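Local coordinates for protein (hdlp (histone deacetylase-like protein)) (Aquifex aeolicus, PDB 1C3P), which probably acts as a zinc-dependent deacetylase of the histone deacetylase family, and is assigned to the acetoin degradation pathway, at residues 20-25 and 89-94; 74-79 and 93-98; 159-164 and 244-249; 249-254 and 289-294. All blocks are in the same frame, centred on the assembly; numbering follows the deposited sequence.

Contact 1: 20-25 and 89-94; sequences NHPLKI and GGYENP
The imidazole of His-21 turns its edge, not a face, toward the loop 89-94, where the carbonyl oxygens of Tyr-91 and Glu-92 lie near the ring plane. On one of its faces sits CD of Pro-22, the next residue in the chain, and Phe-141 meets the ring edge-to-face. ND1 gives a weak hydrogen bond to Tyr-91 O at 3.4 Å, bent to 140° at the hydrogen. The neighbouring CE1 of His-21 comes within 3.0 Å of Glu-92 O, a buried oxygen with no hydrogen-bond partner in the model; the CE1 hydrogen may partly compensate. Histidine suits the place because its flat edge offers an N-H to one carbonyl and probably a polarised C-H to the next. CG of Pro-94 lies 4.1 Å from His-21 ND1, oblique to the ring.

The phenol of Tyr-91 reaches back the other way. With CG opposite the backbone N (chi1 169°), the ring stretches to the loop 20-25, and its OH donates a weak 3.3 Å hydrogen bond to Asn-20 O. CD of Pro-22 lies 3.5 Å from that same OH. The CE1 edge of the tyrosine meets CB of Asn-20 near the ring plane, less certainly because Asn-20 is poorly ordered. The rings of His-21 and Tyr-91 are oblique, their planes 33° apart.

Pro-22 also touches Tyr-297, and its side chain is about 9 Å from those of His-170 and Asp-258, which bind zinc in another structure of this protein, though none is bound here. This is consistent with loops that form the mouth of the narrow active-site channel of histone deacetylases.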
loop_
_atom_site.group_PDB
_atom_site.type_symbol
_atom_site.label_atom_id
_atom_site.label_comp_id
_atom_site.label_asym_id
_atom_site.label_seq_id
_atom_site.Cartn_x
_atom_site.Cartn_y
_atom_site.Cartn_z
ATOM N N ASN A 20 -19.276 -1.647 9.501
ATOM C CA ASN A 20 -19.308 -2.321 8.215
ATOM C C ASN A 20 -18.047 -2.192 7.367
ATOM O O ASN A 20 -17.747 -3.062 6.544
ATOM C CB ASN A 20 -20.484 -1.733 7.434
ATOM C CG ASN A 20 -21.384 -2.787 6.841
ATOM O OD1 ASN A 20 -21.930 -3.630 7.557
ATOM N ND2 ASN A 20 -21.556 -2.741 5.524
ATOM N N HIS A 21 -17.318 -1.102 7.570
ATOM C CA HIS A 21 -16.117 -0.804 6.791
ATOM C C HIS A 21 -15.022 -1.876 6.772
ATOM O O HIS A 21 -14.689 -2.460 7.803
ATOM C CB HIS A 21 -15.507 0.511 7.278
ATOM C CG HIS A 21 -14.655 1.182 6.251
ATOM N ND1 HIS A 21 -15.106 2.231 5.480
ATOM C CD2 HIS A 21 -13.403 0.902 5.811
ATOM C CE1 HIS A 21 -14.172 2.573 4.612
ATOM N NE2 HIS A 21 -13.128 1.781 4.791
ATOM N N PRO A 22 -14.450 -2.154 5.589
ATOM C CA PRO A 22 -13.386 -3.157 5.464
ATOM C C PRO A 22 -12.146 -2.870 6.330
ATOM O O PRO A 22 -11.388 -3.784 6.657
ATOM C CB PRO A 22 -13.070 -3.122 3.964
ATOM C CG PRO A 22 -14.420 -2.759 3.363
ATOM C CD PRO A 22 -14.765 -1.595 4.263
ATOM N N LEU A 23 -11.934 -1.605 6.689
ATOM C CA LEU A 23 -10.784 -1.224 7.513
ATOM C C LEU A 23 -11.101 -1.187 9.013
ATOM O O LEU A 23 -10.373 -0.580 9.809
ATOM C CB LEU A 23 -10.222 0.124 7.039
ATOM C CG LEU A 23 -9.620 0.046 5.627
ATOM C CD1 LEU A 23 -9.182 1.440 5.147
ATOM C CD2 LEU A 23 -8.423 -0.904 5.663
ATOM N N LYS A 24 -12.200 -1.846 9.379
ATOM C CA LYS A 24 -12.624 -1.983 10.772
ATOM C C LYS A 24 -11.560 -2.817 11.526
ATOM O O LYS A 24 -11.269 -2.580 12.698
ATOM C CB LYS A 24 -13.967 -2.718 10.809
ATOM C CG LYS A 24 -14.395 -3.238 12.168
ATOM C CD LYS A 24 -14.935 -4.669 12.045
ATOM C CE LYS A 24 -16.075 -4.780 11.033
ATOM N NZ LYS A 24 -16.542 -6.184 10.836
ATOM N N ILE A 25 -10.981 -3.796 10.843
ATOM C CA ILE A 25 -9.977 -4.660 11.465
ATOM C C ILE A 25 -8.661 -3.972 11.829
ATOM O O ILE A 25 -8.294 -2.941 11.246
ATOM C CB ILE A 25 -9.601 -5.840 10.551
ATOM C CG1 ILE A 25 -9.154 -5.303 9.183
ATOM C CG2 ILE A 25 -10.744 -6.808 10.454
ATOM C CD1 ILE A 25 -8.648 -6.358 8.230
ATOM N N GLY A 89 -17.805 11.722 4.650
ATOM C CA GLY A 89 -19.093 11.456 5.267
ATOM C C GLY A 89 -19.864 10.241 4.809
ATOM O O GLY A 89 -20.671 9.725 5.581
ATOM N N GLY A 90 -19.654 9.807 3.567
ATOM C CA GLY A 90 -20.360 8.632 3.064
ATOM C C GLY A 90 -19.798 7.331 3.612
ATOM O O GLY A 90 -18.871 7.354 4.414
ATOM N N TYR A 91 -20.359 6.192 3.200
ATOM C CA TYR A 91 -19.878 4.885 3.655
ATOM C C TYR A 91 -18.384 4.703 3.380
ATOM O O TYR A 91 -17.640 4.135 4.176
ATOM C CB TYR A 91 -20.604 3.768 2.914
ATOM C CG TYR A 91 -19.967 2.406 3.134
ATOM C CD1 TYR A 91 -20.123 1.724 4.341
ATOM C CD2 TYR A 91 -19.194 1.807 2.134
ATOM C CE1 TYR A 91 -19.533 0.474 4.545
ATOM C CE2 TYR A 91 -18.598 0.561 2.326
ATOM C CZ TYR A 91 -18.776 -0.100 3.532
ATOM O OH TYR A 91 -18.204 -1.337 3.717
ATOM N N GLU A 92 -17.970 5.175 2.220
ATOM C CA GLU A 92 -16.595 5.048 1.771
ATOM C C GLU A 92 -15.541 5.774 2.616
ATOM O O GLU A 92 -14.588 5.149 3.106
ATOM C CB GLU A 92 -16.553 5.499 0.309
ATOM C CG GLU A 92 -15.195 5.608 -0.327
ATOM C CD GLU A 92 -15.305 5.811 -1.829
ATOM O OE1 GLU A 92 -14.434 6.513 -2.405
ATOM O OE2 GLU A 92 -16.257 5.248 -2.426
ATOM N N ASN A 93 -15.713 7.084 2.788
ATOM C CA ASN A 93 -14.779 7.908 3.559
ATOM C C ASN A 93 -15.583 8.562 4.683
ATOM O O ASN A 93 -15.797 9.774 4.700
ATOM C CB ASN A 93 -14.185 8.964 2.632
ATOM C CG ASN A 93 -13.711 8.366 1.324
ATOM O OD1 ASN A 93 -12.842 7.483 1.305
ATOM N ND2 ASN A 93 -14.291 8.824 0.216
ATOM N N PRO A 94 -15.984 7.756 5.680
ATOM C CA PRO A 94 -16.784 8.168 6.836
ATOM C C PRO A 94 -16.094 9.080 7.820
ATOM O O PRO A 94 -14.885 9.214 7.812
ATOM C CB PRO A 94 -17.120 6.836 7.511
ATOM C CG PRO A 94 -16.854 5.799 6.434
ATOM C CD PRO A 94 -15.605 6.343 5.834
#

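Contact 2: 74-79 and 93-98; sequences RCQCVP and NPVSYA
Val-95 points its branched side chain at the turn 76-78, and the contact is built mainly round it. Its CG2 meets CG2 of Val-78 at 3.6 Å and lies 3.4 Å from the carbonyl oxygen of Cys-77, so one methyl touches both a side chain and the backbone. The torsion of Val-95 (chi1 168°) sets CG1 opposite the backbone N and leaves CG2 to face this pair. Valine fits because its two methyls branch at CB and cover a short turn without needing a long reach. The amide of Gln-76 lies near Val-95 and Tyr-97, but its orientation is doubtful.

Farther along, Tyr-97 and Arg-74 are joined through solvent. One water donates to Arg-74 O at 2.7 Å and lies 2.7 Å from Tyr-97 OH, in the plane of the phenol ring. A tyrosine serves well at this exposed spot, since its hydroxyl can reach water near the last turn of helix 63-75 while its ring flanks Glu-73.

That helix ends in a Schellman motif. Gln-76, with positive phi, is its C-prime residue: Cys-77 N bonds to Ala-72 O and Gln-76 N to Glu-73 O, which turns the chain away and brings Cys-77 and Val-78 to Val-95.

The other side is positioned by the start of the next helix. OG of Ser-96 accepts from Ala-98 N at 3.0 Å, a capping bond of 156° at the entrance to helix 98-118. Behind Val-95, Pro-94 O is hydrogen-bonded to Tyr-143 OH.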
loop_
_atom_site.group_PDB
_atom_site.type_symbol
_atom_site.label_atom_id
_atom_site.label_comp_id
_atom_site.label_asym_id
_atom_site.label_seq_id
_atom_site.Cartn_x
_atom_site.Cartn_y
_atom_site.Cartn_z
ATOM N N ARG A 74 -12.783 16.273 14.915
ATOM C CA ARG A 74 -12.939 16.644 16.314
ATOM C C ARG A 74 -14.361 16.985 16.719
ATOM O O ARG A 74 -14.735 16.788 17.870
ATOM C CB ARG A 74 -11.979 17.787 16.706
ATOM C CG ARG A 74 -12.233 19.125 16.060
ATOM C CD ARG A 74 -11.160 20.137 16.484
ATOM N NE ARG A 74 -11.654 21.458 16.152
ATOM C CZ ARG A 74 -12.437 22.189 16.939
ATOM N NH1 ARG A 74 -12.814 21.737 18.135
ATOM N NH2 ARG A 74 -12.922 23.343 16.480
ATOM N N CYS A 75 -15.152 17.499 15.788
ATOM C CA CYS A 75 -16.543 17.838 16.104
ATOM C C CYS A 75 -17.459 16.674 15.720
ATOM O O CYS A 75 -18.678 16.718 15.928
ATOM C CB CYS A 75 -16.963 19.113 15.368
ATOM S SG CYS A 75 -16.073 20.606 15.882
ATOM N N GLN A 76 -16.850 15.640 15.149
ATOM C CA GLN A 76 -17.543 14.429 14.731
ATOM C C GLN A 76 -18.768 14.774 13.880
ATOM O O GLN A 76 -19.908 14.484 14.243
ATOM C CB GLN A 76 -17.931 13.625 15.981
ATOM C CG GLN A 76 -18.102 12.150 15.709
ATOM C CD GLN A 76 -16.805 11.509 15.265
ATOM O OE1 GLN A 76 -16.137 12.009 14.367
ATOM N NE2 GLN A 76 -16.453 10.392 15.877
ATOM N N CYS A 77 -18.526 15.396 12.732
ATOM C CA CYS A 77 -19.619 15.801 11.868
ATOM C C CYS A 77 -19.168 15.921 10.432
ATOM O O CYS A 77 -17.979 15.889 10.136
ATOM C CB CYS A 77 -20.149 17.175 12.300
ATOM S SG CYS A 77 -18.931 18.541 11.998
ATOM N N VAL A 78 -20.149 16.050 9.544
ATOM C CA VAL A 78 -19.880 16.274 8.135
ATOM C C VAL A 78 -20.274 17.728 7.954
ATOM O O VAL A 78 -21.468 18.062 7.934
ATOM C CB VAL A 78 -20.761 15.411 7.232
ATOM C CG1 VAL A 78 -20.429 15.681 5.771
ATOM C CG2 VAL A 78 -20.561 13.944 7.574
ATOM N N PRO A 79 -19.274 18.622 7.856
ATOM C CA PRO A 79 -19.546 20.047 7.683
ATOM C C PRO A 79 -20.368 20.283 6.424
ATOM O O PRO A 79 -20.221 19.570 5.435
ATOM C CB PRO A 79 -18.136 20.655 7.605
ATOM C CG PRO A 79 -17.313 19.666 8.465
ATOM C CD PRO A 79 -17.819 18.374 7.868
ATOM N N ASN A 93 -15.713 7.084 2.788
ATOM C CA ASN A 93 -14.779 7.908 3.559
ATOM C C ASN A 93 -15.583 8.562 4.683
ATOM O O ASN A 93 -15.797 9.774 4.700
ATOM C CB ASN A 93 -14.185 8.964 2.632
ATOM C CG ASN A 93 -13.711 8.366 1.324
ATOM O OD1 ASN A 93 -12.842 7.483 1.305
ATOM N ND2 ASN A 93 -14.291 8.824 0.216
ATOM N N PRO A 94 -15.984 7.756 5.680
ATOM C CA PRO A 94 -16.784 8.168 6.836
ATOM C C PRO A 94 -16.094 9.080 7.820
ATOM O O PRO A 94 -14.885 9.214 7.812
ATOM C CB PRO A 94 -17.120 6.836 7.511
ATOM C CG PRO A 94 -16.854 5.799 6.434
ATOM C CD PRO A 94 -15.605 6.343 5.834
ATOM N N VAL A 95 -16.887 9.707 8.682
ATOM C CA VAL A 95 -16.324 10.520 9.744
ATOM C C VAL A 95 -15.835 9.528 10.817
ATOM O O VAL A 95 -16.580 8.635 11.212
ATOM C CB VAL A 95 -17.404 11.442 10.354
ATOM C CG1 VAL A 95 -16.901 12.066 11.654
ATOM C CG2 VAL A 95 -17.752 12.543 9.361
ATOM N N SER A 96 -14.582 9.649 11.246
ATOM C CA SER A 96 -14.024 8.792 12.306
ATOM C C SER A 96 -12.664 9.363 12.720
ATOM O O SER A 96 -12.155 10.285 12.072
ATOM C CB SER A 96 -13.810 7.355 11.831
ATOM O OG SER A 96 -12.560 7.214 11.182
ATOM N N TYR A 97 -12.059 8.836 13.786
ATOM C CA TYR A 97 -10.757 9.363 14.162
ATOM C C TYR A 97 -9.617 8.847 13.283
ATOM O O TYR A 97 -8.454 9.191 13.478
ATOM C CB TYR A 97 -10.468 9.141 15.649
ATOM C CG TYR A 97 -11.326 10.041 16.519
ATOM C CD1 TYR A 97 -12.599 9.647 16.944
ATOM C CD2 TYR A 97 -10.891 11.324 16.850
ATOM C CE1 TYR A 97 -13.418 10.514 17.680
ATOM C CE2 TYR A 97 -11.700 12.200 17.583
ATOM C CZ TYR A 97 -12.958 11.791 17.993
ATOM O OH TYR A 97 -13.748 12.664 18.714
ATOM N N ALA A 98 -9.947 8.027 12.301
ATOM C CA ALA A 98 -8.920 7.573 11.386
ATOM C C ALA A 98 -8.798 8.653 10.318
ATOM O O ALA A 98 -7.763 8.785 9.684
ATOM C CB ALA A 98 -9.325 6.261 10.721
HETATM O O HOH W 1 -13.180 15.197 19.407
#

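Contact 3: 159-164 and 244-249; sequences FKRILY and EVFEPE
OE1 of Glu-249 is gripped by two successive backbone N-H groups, those of Lys-160 and Arg-161. The Arg-161 N bond is 3.1 Å long; that from Lys-160 N is modelled doubtfully short. Both approach from the same face of the carboxylate, Lys-160 N on the syn side and Arg-161 N from well above the plane. This joins the approaches to two adjacent strands, 162-166 and 250-254, of the parallel sheet in this alpha/beta fold. Just ahead of the strands, Glu-249 N donates a nearly straight hydrogen bond to Arg-161 O (2.8 Å, 172°). A glutamate suits the position: its chain, extended beyond CG, carries the carboxylate back to the amides of the turn 159-161.

Next to this, the contact is apolar. CG of Pro-248 packs 3.6 Å from Leu-163 CD2, the two side chains lying alongside and pointing the same way. Phe-246 brings its CZ end to the backbone at Arg-161 and Ile-162, with Ile-162 N at its ring edge and Phe-186 against the ring. Leu-163 and Pro-248 both also touch Phe-286 of helix 272-286.

Arg-161 lies across Glu-249. CG of Glu-249 sits over one face of its guanidinium, while the long salt bridge to OE2 is one of charge alone, with a water linking NH2 to OE2. NE uses the group's edge instead, giving a 2.8 Å hydrogen bond to Glu-247 O that lies in the guanidinium plane.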
loop_
_atom_site.group_PDB
_atom_site.type_symbol
_atom_site.label_atom_id
_atom_site.label_comp_id
_atom_site.label_asym_id
_atom_site.label_seq_id
_atom_site.Cartn_x
_atom_site.Cartn_y
_atom_site.Cartn_z
ATOM N N PHE A 159 15.384 15.978 -5.207
ATOM C CA PHE A 159 15.357 14.829 -6.099
ATOM C C PHE A 159 14.558 15.201 -7.339
ATOM O O PHE A 159 13.498 15.806 -7.228
ATOM C CB PHE A 159 14.749 13.609 -5.408
ATOM C CG PHE A 159 15.655 12.990 -4.381
ATOM C CD1 PHE A 159 15.699 13.474 -3.074
ATOM C CD2 PHE A 159 16.517 11.967 -4.747
ATOM C CE1 PHE A 159 16.604 12.937 -2.150
ATOM C CE2 PHE A 159 17.428 11.421 -3.838
ATOM C CZ PHE A 159 17.475 11.904 -2.541
ATOM N N LYS A 160 15.069 14.839 -8.510
ATOM C CA LYS A 160 14.415 15.159 -9.776
ATOM C C LYS A 160 13.958 13.955 -10.590
ATOM O O LYS A 160 13.372 14.106 -11.668
ATOM C CB LYS A 160 15.361 16.029 -10.611
ATOM C CG LYS A 160 15.616 17.388 -9.977
ATOM C CD LYS A 160 16.839 18.110 -10.547
ATOM C CE LYS A 160 16.791 18.275 -12.059
ATOM N NZ LYS A 160 16.945 16.975 -12.774
ATOM N N ARG A 161 14.241 12.759 -10.090
ATOM C CA ARG A 161 13.824 11.533 -10.772
ATOM C C ARG A 161 13.382 10.547 -9.707
ATOM O O ARG A 161 14.180 9.777 -9.174
ATOM C CB ARG A 161 14.967 10.923 -11.593
ATOM C CG ARG A 161 15.433 11.770 -12.779
ATOM C CD ARG A 161 16.416 10.983 -13.645
ATOM N NE ARG A 161 17.604 10.545 -12.915
ATOM C CZ ARG A 161 18.611 11.338 -12.545
ATOM N NH1 ARG A 161 18.590 12.632 -12.836
ATOM N NH2 ARG A 161 19.639 10.834 -11.873
ATOM N N ILE A 162 12.096 10.570 -9.397
ATOM C CA ILE A 162 11.557 9.700 -8.355
ATOM C C ILE A 162 10.603 8.676 -8.960
ATOM O O ILE A 162 9.737 9.026 -9.733
ATOM C CB ILE A 162 10.818 10.575 -7.336
ATOM C CG1 ILE A 162 11.807 11.600 -6.777
ATOM C CG2 ILE A 162 10.224 9.722 -6.239
ATOM C CD1 ILE A 162 11.181 12.726 -6.016
ATOM N N LEU A 163 10.775 7.407 -8.610
ATOM C CA LEU A 163 9.919 6.368 -9.152
ATOM C C LEU A 163 9.040 5.843 -8.042
ATOM O O LEU A 163 9.508 5.641 -6.934
ATOM C CB LEU A 163 10.777 5.221 -9.712
ATOM C CG LEU A 163 10.104 3.889 -10.065
ATOM C CD1 LEU A 163 9.142 4.103 -11.234
ATOM C CD2 LEU A 163 11.152 2.848 -10.407
ATOM N N TYR A 164 7.762 5.652 -8.338
ATOM C CA TYR A 164 6.829 5.083 -7.370
ATOM C C TYR A 164 6.263 3.813 -8.004
ATOM O O TYR A 164 5.789 3.834 -9.144
ATOM C CB TYR A 164 5.698 6.061 -7.080
ATOM C CG TYR A 164 4.646 5.491 -6.159
ATOM C CD1 TYR A 164 4.871 5.328 -4.788
ATOM C CD2 TYR A 164 3.419 5.107 -6.675
ATOM C CE1 TYR A 164 3.858 4.790 -3.962
ATOM C CE2 TYR A 164 2.433 4.584 -5.884
ATOM C CZ TYR A 164 2.642 4.428 -4.542
ATOM O OH TYR A 164 1.582 3.927 -3.812
ATOM N N GLU A 244 14.015 1.018 -19.030
ATOM C CA GLU A 244 14.540 1.511 -20.306
ATOM C C GLU A 244 14.259 2.987 -20.566
ATOM O O GLU A 244 14.905 3.606 -21.408
ATOM C CB GLU A 244 13.991 0.692 -21.477
ATOM C CG GLU A 244 14.280 -0.805 -21.381
ATOM C CD GLU A 244 13.909 -1.561 -22.650
ATOM O OE1 GLU A 244 13.963 -2.813 -22.642
ATOM O OE2 GLU A 244 13.579 -0.899 -23.661
ATOM N N VAL A 245 13.308 3.553 -19.837
ATOM C CA VAL A 245 12.929 4.944 -20.022
ATOM C C VAL A 245 13.197 5.856 -18.826
ATOM O O VAL A 245 13.259 7.074 -18.977
ATOM C CB VAL A 245 11.422 5.046 -20.361
ATOM C CG1 VAL A 245 10.985 6.502 -20.426
ATOM C CG2 VAL A 245 11.154 4.369 -21.690
ATOM N N PHE A 246 13.386 5.278 -17.647
ATOM C CA PHE A 246 13.575 6.100 -16.452
ATOM C C PHE A 246 14.669 5.550 -15.536
ATOM O O PHE A 246 14.647 4.375 -15.179
ATOM C CB PHE A 246 12.232 6.134 -15.701
ATOM C CG PHE A 246 12.107 7.242 -14.687
ATOM C CD1 PHE A 246 11.940 8.560 -15.090
ATOM C CD2 PHE A 246 12.092 6.951 -13.328
ATOM C CE1 PHE A 246 11.751 9.581 -14.152
ATOM C CE2 PHE A 246 11.905 7.962 -12.377
ATOM C CZ PHE A 246 11.733 9.272 -12.786
ATOM N N GLU A 247 15.632 6.394 -15.168
ATOM C CA GLU A 247 16.714 6.003 -14.250
ATOM C C GLU A 247 16.457 6.753 -12.941
ATOM O O GLU A 247 16.908 7.884 -12.758
ATOM C CB GLU A 247 18.091 6.396 -14.806
ATOM C CG GLU A 247 18.654 5.480 -15.900
ATOM C CD GLU A 247 17.888 5.537 -17.218
ATOM O OE1 GLU A 247 16.681 5.218 -17.231
ATOM O OE2 GLU A 247 18.498 5.897 -18.249
ATOM N N PRO A 248 15.764 6.108 -11.988
ATOM C CA PRO A 248 15.430 6.721 -10.700
ATOM C C PRO A 248 16.612 7.101 -9.825
ATOM O O PRO A 248 17.618 6.399 -9.808
ATOM C CB PRO A 248 14.581 5.640 -10.022
ATOM C CG PRO A 248 14.044 4.826 -11.191
ATOM C CD PRO A 248 15.306 4.708 -11.998
ATOM N N GLU A 249 16.474 8.216 -9.108
ATOM C CA GLU A 249 17.493 8.655 -8.157
ATOM C C GLU A 249 17.069 7.974 -6.871
ATOM O O GLU A 249 17.878 7.703 -5.979
ATOM C CB GLU A 249 17.451 10.168 -7.933
ATOM C CG GLU A 249 17.816 11.004 -9.151
ATOM C CD GLU A 249 17.800 12.487 -8.851
ATOM O OE1 GLU A 249 16.764 12.981 -8.359
ATOM O OE2 GLU A 249 18.821 13.166 -9.108
HETATM O O HOH W 2 21.412 12.354 -9.769
#

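Contact 4: 249-254 and 289-294; sequences EVYLLQ and GVYLGG
Tyr-251 lays the face of its ring over Gly-289. Its CB starts beside Leu-163 O of the neighbouring strand. From there chi1 of 83° puts CG between the backbone N and carbonyl carbon, a crowded position that swings the ring across to the glycine. CD2 and CE1 flank Gly-289 CA, and CE2 and CZ come closer, so that CA stands 3.7 Å from the ring centroid in a CH-pi contact. Glycine fits because it has no CB, whose place the ring takes. At the tip, OH hydrogen-bonds to Gly-287 O and lies 3.3 Å from Tyr-291 OH. Tyr-291 OH accepts from Gly-289 N at 3.0 Å and is hydrogen-bonded to Glu-288 OE1.

The backbones pair as parallel strands. Val-290 N binds Tyr-251 O, then Leu-253 N binds Val-290 O (2.8 Å), and Leu-292 N binds Leu-253 O. Aliphatic Leu-252, Val-290 and Leu-292 suit one buried face, Leu-252 CG lying 3.9 Å from Val-290 CB; the other mixes Leu-253 with the two tyrosines, whose hydroxyls have partners, and Leu-253 CD2 meets Tyr-291 CD2 at 3.9 Å.

Strands 250-254 and 290-292 belong to one beta-alpha-beta unit. Gln-254 reaches Asp-168, which binds zinc in another structure of this protein, though none is bound here. Helix 272-286 of the unit covers the face of Tyr-251, Leu-253 and Tyr-291, while helix 98-118 covers Val-290 and Leu-292.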
loop_
_atom_site.group_PDB
_atom_site.type_symbol
_atom_site.label_atom_id
_atom_site.label_comp_id
_atom_site.label_asym_id
_atom_site.label_seq_id
_atom_site.Cartn_x
_atom_site.Cartn_y
_atom_site.Cartn_z
ATOM N N GLU A 249 16.474 8.216 -9.108
ATOM C CA GLU A 249 17.493 8.655 -8.157
ATOM C C GLU A 249 17.069 7.974 -6.871
ATOM O O GLU A 249 17.878 7.703 -5.979
ATOM C CB GLU A 249 17.451 10.168 -7.933
ATOM C CG GLU A 249 17.816 11.004 -9.151
ATOM C CD GLU A 249 17.800 12.487 -8.851
ATOM O OE1 GLU A 249 16.764 12.981 -8.359
ATOM O OE2 GLU A 249 18.821 13.166 -9.108
ATOM N N VAL A 250 15.773 7.703 -6.785
ATOM C CA VAL A 250 15.215 7.060 -5.612
ATOM C C VAL A 250 13.827 6.547 -5.953
ATOM O O VAL A 250 13.171 7.104 -6.819
ATOM C CB VAL A 250 15.119 8.058 -4.422
ATOM C CG1 VAL A 250 14.224 9.235 -4.765
ATOM C CG2 VAL A 250 14.595 7.347 -3.208
ATOM N N TYR A 251 13.396 5.476 -5.296
ATOM C CA TYR A 251 12.065 4.935 -5.560
ATOM C C TYR A 251 11.350 4.518 -4.272
ATOM O O TYR A 251 11.988 4.234 -3.253
ATOM C CB TYR A 251 12.157 3.726 -6.519
ATOM C CG TYR A 251 12.499 2.394 -5.862
ATOM C CD1 TYR A 251 11.496 1.584 -5.324
ATOM C CD2 TYR A 251 13.822 1.949 -5.771
ATOM C CE1 TYR A 251 11.795 0.384 -4.716
ATOM C CE2 TYR A 251 14.140 0.722 -5.153
ATOM C CZ TYR A 251 13.121 -0.044 -4.629
ATOM O OH TYR A 251 13.386 -1.233 -3.984
ATOM N N LEU A 252 10.016 4.519 -4.323
ATOM C CA LEU A 252 9.181 4.074 -3.209
ATOM C C LEU A 252 8.332 2.946 -3.772
ATOM O O LEU A 252 7.937 2.975 -4.944
ATOM C CB LEU A 252 8.255 5.188 -2.684
ATOM C CG LEU A 252 8.952 6.448 -2.179
ATOM C CD1 LEU A 252 9.211 7.369 -3.353
ATOM C CD2 LEU A 252 8.058 7.155 -1.173
ATOM N N LEU A 253 8.067 1.959 -2.933
ATOM C CA LEU A 253 7.308 0.765 -3.310
ATOM C C LEU A 253 6.191 0.551 -2.304
ATOM O O LEU A 253 6.444 0.544 -1.101
ATOM C CB LEU A 253 8.260 -0.445 -3.286
ATOM C CG LEU A 253 7.722 -1.869 -3.358
ATOM C CD1 LEU A 253 7.073 -2.077 -4.722
ATOM C CD2 LEU A 253 8.882 -2.872 -3.165
ATOM N N GLN A 254 4.963 0.371 -2.786
ATOM C CA GLN A 254 3.838 0.158 -1.880
ATOM C C GLN A 254 3.472 -1.312 -2.007
ATOM O O GLN A 254 3.385 -1.888 -3.109
ATOM C CB GLN A 254 2.669 1.124 -2.207
ATOM C CG GLN A 254 1.564 0.601 -3.086
ATOM C CD GLN A 254 0.334 0.155 -2.300
ATOM O OE1 GLN A 254 -0.432 0.979 -1.758
ATOM N NE2 GLN A 254 0.136 -1.153 -2.232
ATOM N N GLY A 289 14.968 0.785 -1.804
ATOM C CA GLY A 289 14.081 1.929 -1.898
ATOM C C GLY A 289 13.323 2.114 -0.597
ATOM O O GLY A 289 13.664 1.488 0.400
ATOM N N VAL A 290 12.300 2.966 -0.612
ATOM C CA VAL A 290 11.486 3.239 0.565
ATOM C C VAL A 290 10.260 2.329 0.458
ATOM O O VAL A 290 9.566 2.340 -0.568
ATOM C CB VAL A 290 11.074 4.743 0.589
ATOM C CG1 VAL A 290 10.153 5.054 1.784
ATOM C CG2 VAL A 290 12.341 5.607 0.675
ATOM N N TYR A 291 10.002 1.543 1.504
ATOM C CA TYR A 291 8.890 0.594 1.499
ATOM C C TYR A 291 7.677 1.001 2.346
ATOM O O TYR A 291 7.795 1.337 3.531
ATOM C CB TYR A 291 9.407 -0.773 1.941
ATOM C CG TYR A 291 10.686 -1.145 1.223
ATOM C CD1 TYR A 291 11.883 -1.346 1.924
ATOM C CD2 TYR A 291 10.718 -1.230 -0.164
ATOM C CE1 TYR A 291 13.082 -1.618 1.247
ATOM C CE2 TYR A 291 11.902 -1.498 -0.845
ATOM C CZ TYR A 291 13.075 -1.689 -0.142
ATOM O OH TYR A 291 14.234 -1.951 -0.842
ATOM N N LEU A 292 6.506 0.938 1.721
ATOM C CA LEU A 292 5.255 1.325 2.374
ATOM C C LEU A 292 4.254 0.191 2.346
ATOM O O LEU A 292 4.349 -0.704 1.509
ATOM C CB LEU A 292 4.633 2.524 1.637
ATOM C CG LEU A 292 5.502 3.754 1.361
ATOM C CD1 LEU A 292 4.660 4.801 0.578
ATOM C CD2 LEU A 292 6.005 4.328 2.661
ATOM N N GLY A 293 3.279 0.241 3.256
ATOM C CA GLY A 293 2.247 -0.779 3.284
ATOM C C GLY A 293 1.218 -0.433 2.217
ATOM O O GLY A 293 1.535 0.214 1.211
ATOM N N GLY A 294 -0.020 -0.849 2.429
ATOM C CA GLY A 294 -1.053 -0.551 1.459
ATOM C C GLY A 294 -2.319 -1.266 1.851
ATOM O O GLY A 294 -2.422 -1.755 2.972
#

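From the N terminus, the loop after strand 4-8 supplies residues 20-25, and contact 1 closes a long loop by joining it to the loop 89-94. Contact 2 opens within that span and ends on the same stretch, sharing Asn-93 and Pro-94; it joins the end of helix 63-75 to the approach to helix 98-118. Contacts 3 and 4 follow later in series, with Glu-249 common to both. Contact 3 ties the start of strand 162-166 to the loop leading into strand 250-254, and contact 4 pairs strands 250-254 and 290-292 of the central sheet. Contacts 1 and 3 lie on opposite sides of the chain's centre, about 35 Å apart between centres.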